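Major royal jelly protein 1 (Apis mellifera, PDB 5YYL) is the most abundant protein of royal jelly, probably nourishing developing larvae, and binds the sterol 24-methylenecholesterol. Local coordinates at residues F39-F44 / G57-K62; L135-S140 / L155-T160; K182-S187 / A249-S254; G323-G328 / Q346-L351. All coordinates share one frame; numbering follows the deposited sequence.

Interaction 1: F39-F44 / G57-K62; sequences FFDYDF and GEYDYK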
loop_
_atom_site.group_PDB
_atom_site.type_symbol
_atom_site.label_atom_id
_atom_site.label_comp_id
_atom_site.label_asym_id
_atom_site.label_seq_id
_atom_site.Cartn_x
_atom_site.Cartn_y
_atom_site.Cartn_z
ATOM N N PHE A 39 -30.367 23.377 -18.587
ATOM C CA PHE A 39 -30.221 23.514 -20.021
ATOM C C PHE A 39 -28.773 23.257 -20.394
ATOM O O PHE A 39 -27.875 23.400 -19.567
ATOM C CB PHE A 39 -30.617 24.919 -20.490
ATOM C CG PHE A 39 -29.892 26.025 -19.767
ATOM C CD1 PHE A 39 -28.614 26.421 -20.167
ATOM C CD2 PHE A 39 -30.483 26.658 -18.673
ATOM C CE1 PHE A 39 -27.936 27.415 -19.487
ATOM C CE2 PHE A 39 -29.812 27.661 -17.996
ATOM C CZ PHE A 39 -28.537 28.045 -18.406
ATOM N N PHE A 40 -28.552 22.907 -21.648
ATOM C CA PHE A 40 -27.220 22.583 -22.094
ATOM C C PHE A 40 -26.477 23.835 -22.494
ATOM O O PHE A 40 -27.075 24.813 -22.929
ATOM C CB PHE A 40 -27.253 21.563 -23.234
ATOM C CG PHE A 40 -27.597 20.189 -22.767
ATOM C CD1 PHE A 40 -26.590 19.314 -22.365
ATOM C CD2 PHE A 40 -28.931 19.784 -22.665
ATOM C CE1 PHE A 40 -26.902 18.050 -21.915
ATOM C CE2 PHE A 40 -29.245 18.523 -22.208
ATOM C CZ PHE A 40 -28.231 17.656 -21.833
ATOM N N ASP A 41 -25.163 23.773 -22.310
ATOM C CA ASP A 41 -24.237 24.835 -22.641
ATOM C C ASP A 41 -22.925 24.146 -22.979
ATOM O O ASP A 41 -22.739 22.982 -22.626
ATOM C CB ASP A 41 -24.080 25.775 -21.441
ATOM C CG ASP A 41 -23.377 27.081 -21.795
ATOM O OD1 ASP A 41 -22.884 27.231 -22.941
ATOM O OD2 ASP A 41 -23.321 27.967 -20.910
ATOM N N TYR A 42 -22.028 24.848 -23.666
ATOM C CA TYR A 42 -20.802 24.246 -24.177
ATOM C C TYR A 42 -19.528 24.966 -23.697
ATOM O O TYR A 42 -19.572 26.105 -23.251
ATOM C CB TYR A 42 -20.857 24.200 -25.706
ATOM C CG TYR A 42 -22.048 23.437 -26.263
ATOM C CD1 TYR A 42 -21.881 22.207 -26.902
ATOM C CD2 TYR A 42 -23.341 23.946 -26.154
ATOM C CE1 TYR A 42 -22.974 21.515 -27.407
ATOM C CE2 TYR A 42 -24.430 23.255 -26.646
ATOM C CZ TYR A 42 -24.246 22.046 -27.270
ATOM O OH TYR A 42 -25.342 21.388 -27.756
ATOM N N ASP A 43 -18.398 24.267 -23.795
ATOM C CA ASP A 43 -17.064 24.833 -23.596
ATOM C C ASP A 43 -16.565 25.351 -24.948
ATOM O O ASP A 43 -15.854 24.673 -25.716
ATOM C CB ASP A 43 -16.108 23.776 -23.000
ATOM C CG ASP A 43 -14.711 24.327 -22.656
ATOM O OD1 ASP A 43 -13.951 24.676 -23.581
ATOM O OD2 ASP A 43 -14.331 24.349 -21.449
ATOM N N PHE A 44 -16.939 26.598 -25.216
ATOM C CA PHE A 44 -16.455 27.326 -26.384
ATOM C C PHE A 44 -14.983 27.754 -26.241
ATOM O O PHE A 44 -14.293 27.931 -27.247
ATOM C CB PHE A 44 -17.323 28.541 -26.629
ATOM C CG PHE A 44 -18.740 28.224 -27.029
ATOM C CD1 PHE A 44 -19.790 28.352 -26.115
ATOM C CD2 PHE A 44 -19.038 27.847 -28.333
ATOM C CE1 PHE A 44 -21.105 28.079 -26.497
ATOM C CE2 PHE A 44 -20.344 27.555 -28.712
ATOM C CZ PHE A 44 -21.377 27.684 -27.803
ATOM N N GLY A 57 -26.212 33.102 -33.597
ATOM C CA GLY A 57 -27.292 32.116 -33.696
ATOM C C GLY A 57 -26.805 30.677 -33.814
ATOM O O GLY A 57 -27.617 29.766 -34.035
ATOM N N GLU A 58 -25.489 30.470 -33.674
ATOM C CA GLU A 58 -24.882 29.137 -33.583
ATOM C C GLU A 58 -25.292 28.397 -32.303
ATOM O O GLU A 58 -25.292 27.175 -32.313
ATOM C CB GLU A 58 -23.342 29.243 -33.620
ATOM N N TYR A 59 -25.621 29.134 -31.231
ATOM C CA TYR A 59 -25.977 28.540 -29.934
ATOM C C TYR A 59 -27.118 29.276 -29.200
ATOM O O TYR A 59 -26.888 30.262 -28.516
ATOM C CB TYR A 59 -24.727 28.443 -29.029
ATOM C CG TYR A 59 -25.061 28.216 -27.565
ATOM C CD1 TYR A 59 -25.759 27.080 -27.149
ATOM C CD2 TYR A 59 -24.734 29.166 -26.599
ATOM C CE1 TYR A 59 -26.096 26.891 -25.815
ATOM C CE2 TYR A 59 -25.066 28.979 -25.265
ATOM C CZ TYR A 59 -25.746 27.839 -24.877
ATOM O OH TYR A 59 -26.076 27.653 -23.557
ATOM N N ASP A 60 -28.336 28.761 -29.343
ATOM C CA ASP A 60 -29.487 29.140 -28.520
ATOM C C ASP A 60 -29.711 27.989 -27.546
ATOM O O ASP A 60 -29.911 26.838 -27.956
ATOM C CB ASP A 60 -30.747 29.355 -29.377
ATOM C CG ASP A 60 -31.937 29.935 -28.577
ATOM O OD1 ASP A 60 -32.026 29.762 -27.340
ATOM O OD2 ASP A 60 -32.809 30.570 -29.205
ATOM N N TYR A 61 -29.679 28.313 -26.259
ATOM C CA TYR A 61 -29.857 27.324 -25.195
ATOM C C TYR A 61 -31.255 26.683 -25.187
ATOM O O TYR A 61 -31.410 25.542 -24.748
ATOM C CB TYR A 61 -29.536 27.945 -23.823
ATOM C CG TYR A 61 -30.618 28.828 -23.217
ATOM C CD1 TYR A 61 -31.533 28.301 -22.299
ATOM C CD2 TYR A 61 -30.705 30.191 -23.522
ATOM C CE1 TYR A 61 -32.515 29.094 -21.715
ATOM C CE2 TYR A 61 -31.687 30.995 -22.941
ATOM C CZ TYR A 61 -32.593 30.448 -22.032
ATOM O OH TYR A 61 -33.582 31.231 -21.445
ATOM N N LYS A 62 -32.258 27.410 -25.675
ATOM C CA LYS A 62 -33.640 26.910 -25.705
ATOM C C LYS A 62 -33.889 25.801 -26.737
ATOM O O LYS A 62 -34.936 25.160 -26.693
ATOM C CB LYS A 62 -34.632 28.067 -25.938
ATOM C CG LYS A 62 -34.782 29.023 -24.758
ATOM C CD LYS A 62 -35.882 30.068 -24.973
ATOM C CE LYS A 62 -35.337 31.423 -25.414
ATOM N NZ LYS A 62 -34.501 31.357 -26.651
#

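Interaction 2: L135-S140 / L155-T160; sequences LWVLDS and LTFDLT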
loop_
_atom_site.group_PDB
_atom_site.type_symbol
_atom_site.label_atom_id
_atom_site.label_comp_id
_atom_site.label_asym_id
_atom_site.label_seq_id
_atom_site.Cartn_x
_atom_site.Cartn_y
_atom_site.Cartn_z
ATOM N N LEU A 135 -16.348 3.661 -31.319
ATOM C CA LEU A 135 -17.601 4.392 -31.120
ATOM C C LEU A 135 -18.332 4.519 -32.464
ATOM O O LEU A 135 -17.848 5.188 -33.368
ATOM C CB LEU A 135 -17.330 5.768 -30.517
ATOM C CG LEU A 135 -18.447 6.821 -30.593
ATOM C CD1 LEU A 135 -19.662 6.354 -29.818
ATOM C CD2 LEU A 135 -18.004 8.167 -30.046
ATOM N N TRP A 136 -19.502 3.890 -32.572
ATOM C CA TRP A 136 -20.353 3.974 -33.761
ATOM C C TRP A 136 -21.318 5.117 -33.589
ATOM O O TRP A 136 -21.898 5.258 -32.516
ATOM C CB TRP A 136 -21.128 2.678 -33.966
ATOM C CG TRP A 136 -20.244 1.515 -34.169
ATOM C CD1 TRP A 136 -19.600 0.805 -33.204
ATOM C CD2 TRP A 136 -19.892 0.912 -35.417
ATOM N NE1 TRP A 136 -18.869 -0.215 -33.767
ATOM C CE2 TRP A 136 -19.027 -0.173 -35.127
ATOM C CE3 TRP A 136 -20.233 1.168 -36.753
ATOM C CZ2 TRP A 136 -18.496 -1.001 -36.126
ATOM C CZ3 TRP A 136 -19.707 0.351 -37.747
ATOM C CH2 TRP A 136 -18.838 -0.715 -37.428
ATOM N N VAL A 137 -21.480 5.935 -34.629
ATOM C CA VAL A 137 -22.397 7.091 -34.594
ATOM C C VAL A 137 -23.376 7.062 -35.759
ATOM O O VAL A 137 -22.971 6.956 -36.904
ATOM C CB VAL A 137 -21.645 8.429 -34.652
ATOM C CG1 VAL A 137 -22.615 9.600 -34.503
ATOM C CG2 VAL A 137 -20.567 8.474 -33.577
ATOM N N LEU A 138 -24.665 7.175 -35.449
ATOM C CA LEU A 138 -25.728 7.276 -36.453
ATOM C C LEU A 138 -26.057 8.745 -36.656
ATOM O O LEU A 138 -26.808 9.313 -35.876
ATOM C CB LEU A 138 -26.986 6.473 -36.027
ATOM C CG LEU A 138 -28.204 6.527 -36.982
ATOM C CD1 LEU A 138 -27.928 5.820 -38.297
ATOM C CD2 LEU A 138 -29.444 5.929 -36.353
ATOM N N ASP A 139 -25.466 9.351 -37.686
ATOM C CA ASP A 139 -25.824 10.701 -38.133
ATOM C C ASP A 139 -27.022 10.582 -39.067
ATOM O O ASP A 139 -26.927 9.933 -40.109
ATOM C CB ASP A 139 -24.637 11.371 -38.852
ATOM C CG ASP A 139 -24.978 12.762 -39.436
ATOM O OD1 ASP A 139 -24.215 13.218 -40.325
ATOM O OD2 ASP A 139 -25.967 13.411 -38.996
ATOM N N SER A 140 -28.134 11.206 -38.687
ATOM C CA SER A 140 -29.359 11.131 -39.474
ATOM C C SER A 140 -29.288 12.024 -40.715
ATOM O O SER A 140 -29.803 11.674 -41.788
ATOM C CB SER A 140 -30.565 11.506 -38.622
ATOM O OG SER A 140 -30.462 12.814 -38.115
ATOM N N LEU A 155 -20.646 6.755 -38.809
ATOM C CA LEU A 155 -19.234 6.958 -38.475
ATOM C C LEU A 155 -18.749 5.961 -37.425
ATOM O O LEU A 155 -19.536 5.408 -36.684
ATOM C CB LEU A 155 -18.990 8.367 -37.969
ATOM C CG LEU A 155 -19.477 9.467 -38.910
ATOM C CD1 LEU A 155 -20.855 9.991 -38.502
ATOM C CD2 LEU A 155 -18.458 10.599 -38.921
ATOM N N THR A 156 -17.433 5.770 -37.378
ATOM C CA THR A 156 -16.777 4.793 -36.525
ATOM C C THR A 156 -15.430 5.337 -36.064
ATOM O O THR A 156 -14.457 5.251 -36.796
ATOM C CB THR A 156 -16.573 3.479 -37.291
ATOM O OG1 THR A 156 -17.848 2.880 -37.540
ATOM C CG2 THR A 156 -15.719 2.479 -36.500
ATOM N N PHE A 157 -15.383 5.898 -34.857
ATOM C CA PHE A 157 -14.151 6.435 -34.268
ATOM C C PHE A 157 -13.425 5.396 -33.420
ATOM O O PHE A 157 -14.059 4.548 -32.815
ATOM C CB PHE A 157 -14.467 7.632 -33.387
ATOM C CG PHE A 157 -15.156 8.743 -34.110
ATOM C CD1 PHE A 157 -14.419 9.752 -34.714
ATOM C CD2 PHE A 157 -16.540 8.798 -34.178
ATOM C CE1 PHE A 157 -15.050 10.788 -35.375
ATOM C CE2 PHE A 157 -17.181 9.830 -34.842
ATOM C CZ PHE A 157 -16.432 10.832 -35.433
ATOM N N ASP A 158 -12.095 5.470 -33.379
ATOM C CA ASP A 158 -11.302 4.679 -32.437
ATOM C C ASP A 158 -11.199 5.485 -31.147
ATOM O O ASP A 158 -10.581 6.557 -31.128
ATOM C CB ASP A 158 -9.913 4.362 -33.008
ATOM C CG ASP A 158 -9.122 3.362 -32.151
ATOM O OD1 ASP A 158 -9.713 2.684 -31.282
ATOM O OD2 ASP A 158 -7.893 3.242 -32.358
ATOM N N LEU A 159 -11.819 4.968 -30.088
ATOM C CA LEU A 159 -11.861 5.651 -28.791
ATOM C C LEU A 159 -10.502 5.813 -28.142
ATOM O O LEU A 159 -10.299 6.765 -27.385
ATOM C CB LEU A 159 -12.830 4.953 -27.817
ATOM C CG LEU A 159 -14.310 5.125 -28.195
ATOM C CD1 LEU A 159 -15.140 4.007 -27.634
ATOM C CD2 LEU A 159 -14.860 6.454 -27.715
ATOM N N THR A 160 -9.577 4.900 -28.451
ATOM C CA THR A 160 -8.204 4.986 -27.926
ATOM C C THR A 160 -7.482 6.235 -28.459
ATOM O O THR A 160 -6.746 6.878 -27.715
ATOM C CB THR A 160 -7.359 3.728 -28.266
ATOM O OG1 THR A 160 -7.178 3.626 -29.677
ATOM C CG2 THR A 160 -8.017 2.444 -27.766
#

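Interaction 3: K182-S187 / A249-S254; sequences KGRLSS and AQDGIS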
loop_
_atom_site.group_PDB
_atom_site.type_symbol
_atom_site.label_atom_id
_atom_site.label_comp_id
_atom_site.label_asym_id
_atom_site.label_seq_id
_atom_site.Cartn_x
_atom_site.Cartn_y
_atom_site.Cartn_z
ATOM N N LYS A 182 -40.294 9.125 -47.063
ATOM C CA LYS A 182 -40.026 9.622 -45.715
ATOM C C LYS A 182 -38.921 8.806 -45.046
ATOM O O LYS A 182 -38.718 7.638 -45.360
ATOM C CB LYS A 182 -41.303 9.577 -44.874
ATOM C CG LYS A 182 -42.425 10.476 -45.388
ATOM N N GLY A 183 -38.183 9.458 -44.148
ATOM C CA GLY A 183 -37.149 8.789 -43.361
ATOM C C GLY A 183 -36.681 9.551 -42.128
ATOM O O GLY A 183 -36.447 10.780 -42.185
ATOM N N ARG A 184 -36.551 8.825 -41.012
ATOM C CA ARG A 184 -35.889 9.340 -39.806
ATOM C C ARG A 184 -35.202 8.226 -39.019
ATOM O O ARG A 184 -35.836 7.537 -38.230
ATOM C CB ARG A 184 -36.872 10.095 -38.914
ATOM C CG ARG A 184 -36.189 10.780 -37.735
ATOM C CD ARG A 184 -36.959 11.978 -37.230
ATOM N NE ARG A 184 -38.083 11.615 -36.368
ATOM C CZ ARG A 184 -39.232 12.289 -36.274
ATOM N NH1 ARG A 184 -39.461 13.384 -37.011
ATOM N NH2 ARG A 184 -40.172 11.844 -35.436
ATOM N N LEU A 185 -33.889 8.110 -39.211
ATOM C CA LEU A 185 -33.079 7.078 -38.575
ATOM C C LEU A 185 -32.871 7.397 -37.081
ATOM O O LEU A 185 -32.095 8.290 -36.719
ATOM C CB LEU A 185 -31.746 6.951 -39.333
ATOM C CG LEU A 185 -31.863 6.757 -40.866
ATOM C CD1 LEU A 185 -30.561 6.309 -41.499
ATOM C CD2 LEU A 185 -32.951 5.759 -41.230
ATOM N N SER A 186 -33.579 6.674 -36.222
ATOM C CA SER A 186 -33.785 7.045 -34.808
ATOM C C SER A 186 -33.330 6.018 -33.748
ATOM O O SER A 186 -33.674 6.163 -32.579
ATOM C CB SER A 186 -35.290 7.210 -34.632
ATOM O OG SER A 186 -35.968 5.935 -34.782
ATOM N N SER A 187 -32.643 4.957 -34.166
ATOM C CA SER A 187 -32.287 3.851 -33.267
ATOM C C SER A 187 -31.141 3.036 -33.860
ATOM O O SER A 187 -31.016 2.923 -35.079
ATOM C CB SER A 187 -33.504 2.949 -32.993
ATOM O OG SER A 187 -33.521 2.503 -31.641
ATOM N N ALA A 249 -47.957 11.080 -31.750
ATOM C CA ALA A 249 -46.761 10.657 -32.516
ATOM C C ALA A 249 -47.051 9.511 -33.483
ATOM O O ALA A 249 -47.178 8.372 -33.059
ATOM C CB ALA A 249 -45.637 10.269 -31.559
ATOM N N GLN A 250 -47.134 9.819 -34.778
ATOM C CA GLN A 250 -47.317 8.791 -35.818
ATOM C C GLN A 250 -45.950 8.272 -36.269
ATOM O O GLN A 250 -45.494 8.574 -37.373
ATOM C CB GLN A 250 -48.090 9.353 -37.017
ATOM C CG GLN A 250 -49.478 9.881 -36.694
ATOM C CD GLN A 250 -50.227 10.351 -37.934
ATOM O OE1 GLN A 250 -49.639 10.917 -38.874
ATOM N NE2 GLN A 250 -51.540 10.119 -37.941
ATOM N N ASP A 251 -45.300 7.503 -35.397
ATOM C CA ASP A 251 -43.972 6.944 -35.645
ATOM C C ASP A 251 -43.985 5.437 -35.390
ATOM O O ASP A 251 -44.700 4.949 -34.507
ATOM C CB ASP A 251 -42.915 7.614 -34.750
ATOM C CG ASP A 251 -42.759 9.098 -35.024
ATOM O OD1 ASP A 251 -42.359 9.462 -36.144
ATOM O OD2 ASP A 251 -43.013 9.904 -34.107
ATOM N N GLY A 252 -43.187 4.716 -36.183
ATOM C CA GLY A 252 -43.047 3.253 -36.094
ATOM C C GLY A 252 -41.780 2.800 -35.392
ATOM O O GLY A 252 -41.416 3.348 -34.348
ATOM N N ILE A 253 -41.108 1.803 -35.969
ATOM C CA ILE A 253 -39.952 1.134 -35.331
ATOM C C ILE A 253 -38.901 2.086 -34.771
ATOM O O ILE A 253 -38.251 2.831 -35.490
ATOM C CB ILE A 253 -39.286 0.090 -36.268
ATOM C CG1 ILE A 253 -38.225 -0.708 -35.520
ATOM C CG2 ILE A 253 -38.729 0.719 -37.538
ATOM C CD1 ILE A 253 -37.707 -1.890 -36.307
ATOM N N SER A 254 -38.776 2.056 -33.452
ATOM C CA SER A 254 -37.623 2.601 -32.726
ATOM C C SER A 254 -37.425 1.798 -31.422
ATOM O O SER A 254 -37.962 0.697 -31.287
ATOM C CB SER A 254 -37.818 4.098 -32.449
ATOM O OG SER A 254 -36.551 4.739 -32.405
#

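Interaction 4: G323-G328 / Q346-L351; sequences GDSALG and QSDETL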
loop_
_atom_site.group_PDB
_atom_site.type_symbol
_atom_site.label_atom_id
_atom_site.label_comp_id
_atom_site.label_asym_id
_atom_site.label_seq_id
_atom_site.Cartn_x
_atom_site.Cartn_y
_atom_site.Cartn_z
ATOM N N GLY A 323 -46.423 6.217 -20.553
ATOM C CA GLY A 323 -47.576 6.726 -19.816
ATOM C C GLY A 323 -47.296 6.860 -18.336
ATOM O O GLY A 323 -47.478 7.939 -17.758
ATOM N N ASP A 324 -46.801 5.772 -17.743
ATOM C CA ASP A 324 -46.547 5.703 -16.306
ATOM C C ASP A 324 -45.305 6.501 -15.869
ATOM O O ASP A 324 -45.144 6.780 -14.678
ATOM C CB ASP A 324 -46.418 4.231 -15.858
ATOM C CG ASP A 324 -47.586 3.335 -16.367
ATOM O OD1 ASP A 324 -48.645 3.881 -16.772
ATOM O OD2 ASP A 324 -47.435 2.085 -16.384
ATOM N N SER A 325 -44.458 6.901 -16.829
ATOM C CA SER A 325 -43.174 7.560 -16.561
ATOM C C SER A 325 -42.369 6.667 -15.622
ATOM O O SER A 325 -42.009 7.035 -14.505
ATOM C CB SER A 325 -43.359 9.004 -16.064
ATOM O OG SER A 325 -43.631 9.057 -14.689
ATOM N N ALA A 326 -42.132 5.462 -16.119
ATOM C CA ALA A 326 -41.552 4.385 -15.345
ATOM C C ALA A 326 -40.565 3.618 -16.177
ATOM O O ALA A 326 -40.440 3.832 -17.394
ATOM C CB ALA A 326 -42.641 3.452 -14.870
ATOM N N LEU A 327 -39.837 2.751 -15.490
ATOM C CA LEU A 327 -38.911 1.831 -16.113
ATOM C C LEU A 327 -39.422 0.444 -15.801
ATOM O O LEU A 327 -39.726 0.141 -14.658
ATOM C CB LEU A 327 -37.509 2.045 -15.537
ATOM C CG LEU A 327 -36.382 1.088 -15.961
ATOM C CD1 LEU A 327 -36.277 0.990 -17.475
ATOM C CD2 LEU A 327 -35.078 1.516 -15.311
ATOM N N GLY A 328 -39.532 -0.385 -16.821
ATOM C CA GLY A 328 -39.996 -1.758 -16.675
ATOM C C GLY A 328 -38.906 -2.723 -17.054
ATOM O O GLY A 328 -37.944 -2.345 -17.727
ATOM N N GLN A 346 -40.061 4.287 -10.887
ATOM C CA GLN A 346 -41.059 5.219 -11.416
ATOM C C GLN A 346 -40.980 6.558 -10.686
ATOM O O GLN A 346 -40.802 6.589 -9.489
ATOM C CB GLN A 346 -42.481 4.596 -11.367
ATOM C CG GLN A 346 -43.545 5.166 -10.427
ATOM C CD GLN A 346 -44.117 6.470 -10.930
ATOM O OE1 GLN A 346 -44.310 6.632 -12.132
ATOM N NE2 GLN A 346 -44.347 7.422 -10.028
ATOM N N SER A 347 -41.133 7.648 -11.425
ATOM C CA SER A 347 -41.072 8.990 -10.860
ATOM C C SER A 347 -41.679 9.981 -11.817
ATOM O O SER A 347 -41.237 10.098 -12.957
ATOM C CB SER A 347 -39.624 9.408 -10.563
ATOM O OG SER A 347 -39.478 10.825 -10.642
ATOM N N ASP A 348 -42.681 10.703 -11.332
ATOM C CA ASP A 348 -43.409 11.658 -12.154
ATOM C C ASP A 348 -42.525 12.836 -12.564
ATOM O O ASP A 348 -42.710 13.370 -13.659
ATOM C CB ASP A 348 -44.676 12.114 -11.435
ATOM C CG ASP A 348 -45.662 10.965 -11.224
ATOM O OD1 ASP A 348 -46.005 10.281 -12.221
ATOM O OD2 ASP A 348 -46.080 10.735 -10.064
ATOM N N GLU A 349 -41.565 13.217 -11.709
ATOM C CA GLU A 349 -40.611 14.297 -12.015
ATOM C C GLU A 349 -39.439 13.802 -12.855
ATOM O O GLU A 349 -39.155 14.355 -13.915
ATOM C CB GLU A 349 -40.087 14.953 -10.731
ATOM N N THR A 350 -38.770 12.748 -12.405
ATOM C CA THR A 350 -37.454 12.404 -12.962
ATOM C C THR A 350 -37.431 11.488 -14.185
ATOM O O THR A 350 -36.397 11.433 -14.846
ATOM C CB THR A 350 -36.514 11.800 -11.895
ATOM O OG1 THR A 350 -37.001 10.520 -11.469
ATOM C CG2 THR A 350 -36.405 12.736 -10.702
ATOM N N LEU A 351 -38.521 10.783 -14.504
ATOM C CA LEU A 351 -38.506 9.768 -15.599
ATOM C C LEU A 351 -39.539 10.008 -16.715
ATOM O O LEU A 351 -40.164 9.060 -17.212
ATOM C CB LEU A 351 -38.704 8.364 -15.009
ATOM C CG LEU A 351 -37.588 7.812 -14.141
ATOM C CD1 LEU A 351 -38.117 6.638 -13.335
ATOM C CD2 LEU A 351 -36.402 7.403 -14.993
#

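Interaction 1: F39-F44 / G57-K62
The Tyr59 ring takes an edge of Tyr42 toward its face, an oblique Phe44 ring, and the carbonyl oxygen of Phe40 at its own edge, in plane. Tyr42, Phe44 and Tyr59 thus form an aromatic cluster between the two loops that flank helix 47-56. The Tyr42-Tyr59 pair is an offset edge-to-face contact, with ring planes 75° apart and Tyr42 CD2 lying 4.0 Å from Tyr59 CE1. Phe44 meets the same tyrosine nearer its CB: Phe44 CZ lies 3.6 Å from Tyr59 CB, while one face of the Phe44 ring rests against Tyr42 CB. A second pair sits farther along. Tyr61 turns an edge onto a face of Phe39, its CD1 3.8 Å from Phe39 CG, and its own ring carries Lys62 CG over one face.

Because CG of Tyr59 stands opposite its backbone N (chi1 164°), the ring reaches across to the 39-44 loop. There the side chain crosses that of Asp41 at about a right angle, yet ring and carboxylate planes lie only 11° apart, almost parallel. Helix 47-56 lines the cluster through Ile54, beside Tyr59, and Ala53, beside Phe44. The hydroxyl of Tyr42 bonds outside this contact, to Asn64 OD1. Across the contact itself, Tyr59 OH donates a hydrogen bond to Phe40 O over 3.1 Å, in the carbonyl plane and on a lone pair.

Interaction 2: L135-S140 / L155-T160
Four backbone hydrogen bonds join Leu135 to Phe157 and Val137 to Leu155, in reciprocal N-to-O pairs on antiparallel strands. Leu135 N reaches Phe157 O at 2.9 Å and Phe157 N returns to Leu135 O; Val137 N gives the straightest of the four, 163° at the hydrogen, to Leu155 O. Between these two hydrogen-bonded pairs lies the non-hydrogen-bonded pair Trp136-Thr156. Here CA-H...O contacts fill in: Thr156 CA faces Leu135 O and Trp136 CA faces Leu155 O, each at 3.4 Å.

Apolar contacts occupy the face that carries Leu135, Val137, Leu155 and Phe157. Val137 CG2, held opposite its carbonyl carbon and beside the backbone N, meets the edge of the Phe157 ring in plane, 3.9 Å from CE2. Leu155 CD1 lies against Val137 CB and Asp139 CB. Beyond the strand end, Leu159 folds back so that its CD2 touches Leu135 CB at 3.8 Å.

On the other face the contact is between a hydroxyl and a ring. Trp136 and Thr156 run side by side, and Thr156 OG1 stands over one face of the indole toward its rim, 3.0 Å from CE3. The indole NE1 is engaged by Asp130. Asp139, also buried, is satisfied beyond the pair, through a salt bridge to Lys153 and bonds to backbone N-H groups.

Such a ladder, with both neighbours in place at strands 124-129 and 163-169, is that of the two middle strands in a four-stranded antiparallel blade of a beta-propeller.

Interaction 3: K182-S187 / A249-S254
Ser186 and Ser254 meet through their hydroxyls because of two different rotations: OG of Ser186 sits between its backbone N and carbonyl carbon (chi1 67°), whereas OG of Ser254 swings to the far side from its own N (chi1 -150°). The two oxygens come to 2.7 Å, a hydrogen bond in which either could be the donor. Ser254 OG also lies 3.6 Å from Ser187 CB, so one hydroxyl touches two successive residues of the opposing strand. The hydroxyl of Ser187 itself is used on the backbone N of Met256, a further link to strand 253-258.

These strands open two different four-stranded blades of the propeller. The touching parts, 184-187 and 251-254, run in similar directions, 30° apart end to end, and their closeness is consistent with both strands being inner ones facing the central channel. The contact is therefore a seam between neighbouring blades, bridged here by side chains.

At the loop end of the seam a salt bridge takes over. Arg184, bent at its third torsion, brings NH2 to 3.3 Å from Asp251 OD1. The oxygen lies well out of the guanidinium plane, and the two flat groups are turned 55° apart, so the attraction is one of charge, with no N-H aimed at the carboxylate. The directed bonds of this guanidinium go to other partners, among them Glu208 at NE, in a salt bridge, and Asn145 O at NH1.

Interaction 4: G323-G328 / Q346-L351
Ser325 is tied to Ser347 by the one backbone hydrogen bond across this contact: Ser347 N donates to Ser325 O over 3.3 Å, nearly straight at 168° and approaching almost head-on to the carbonyl. Ser325 has a positive phi and with Ala326 forms a G1 beta bulge against strand 316-321, at the start of strand 326-331. The partner chain is just leaving strand 342-346, so these are the third and fourth strands of one four-stranded propeller blade, joined close to their ends.

Side-chain hydroxyls supply the next layer. With OG turned back between its own N and carbonyl carbon (chi1 82°), Ser325 donates to Asp324 O at 2.7 Å, while the same OG lies 3.1 Å from Ser347 O. In the opposing loop Ser347 OG and Thr350 OG1 share a hydrogen bond, and Leu351 N closes the turn on Ser347 O.

Carbon contacts are few. Ala326 and Gln346 form a non-hydrogen-bonded antiparallel pair, their CB atoms 3.7 Å apart. Separately, Leu351 packs its CB on the carbonyl oxygen of Ser325, 3.6 Å from that O, and also touches Met403 of strand 400-406.

Buried Ser325 thus has its carbonyl O taken by Ser347 N and its hydroxyl by Asp324 O, which implies a joint resting mainly on backbone polarity and small hydroxyls.

The four contacts follow one another along the chain and occupy different parts of one fold. Interaction 2 lies within a blade, interaction 4 joins the third and fourth strands of another, interaction 3 bridges two blades, and interaction 1 ties together the loops around helix 47-56. Interactions 2 and 3 touch directly: Leu138 CD2 packs 3.6 Å from Leu185 O, so the blade of 135-140 abuts the seam. Interactions 2 and 4 fall on opposite sides of the chain's centre, their centres about 30 Å apart. Interaction 1 comes no nearer than about 12 Å, nearest atoms, to interaction 4. All lie away from the sterol pocket formed by Pro364, Val366, Ile373 and Ile430.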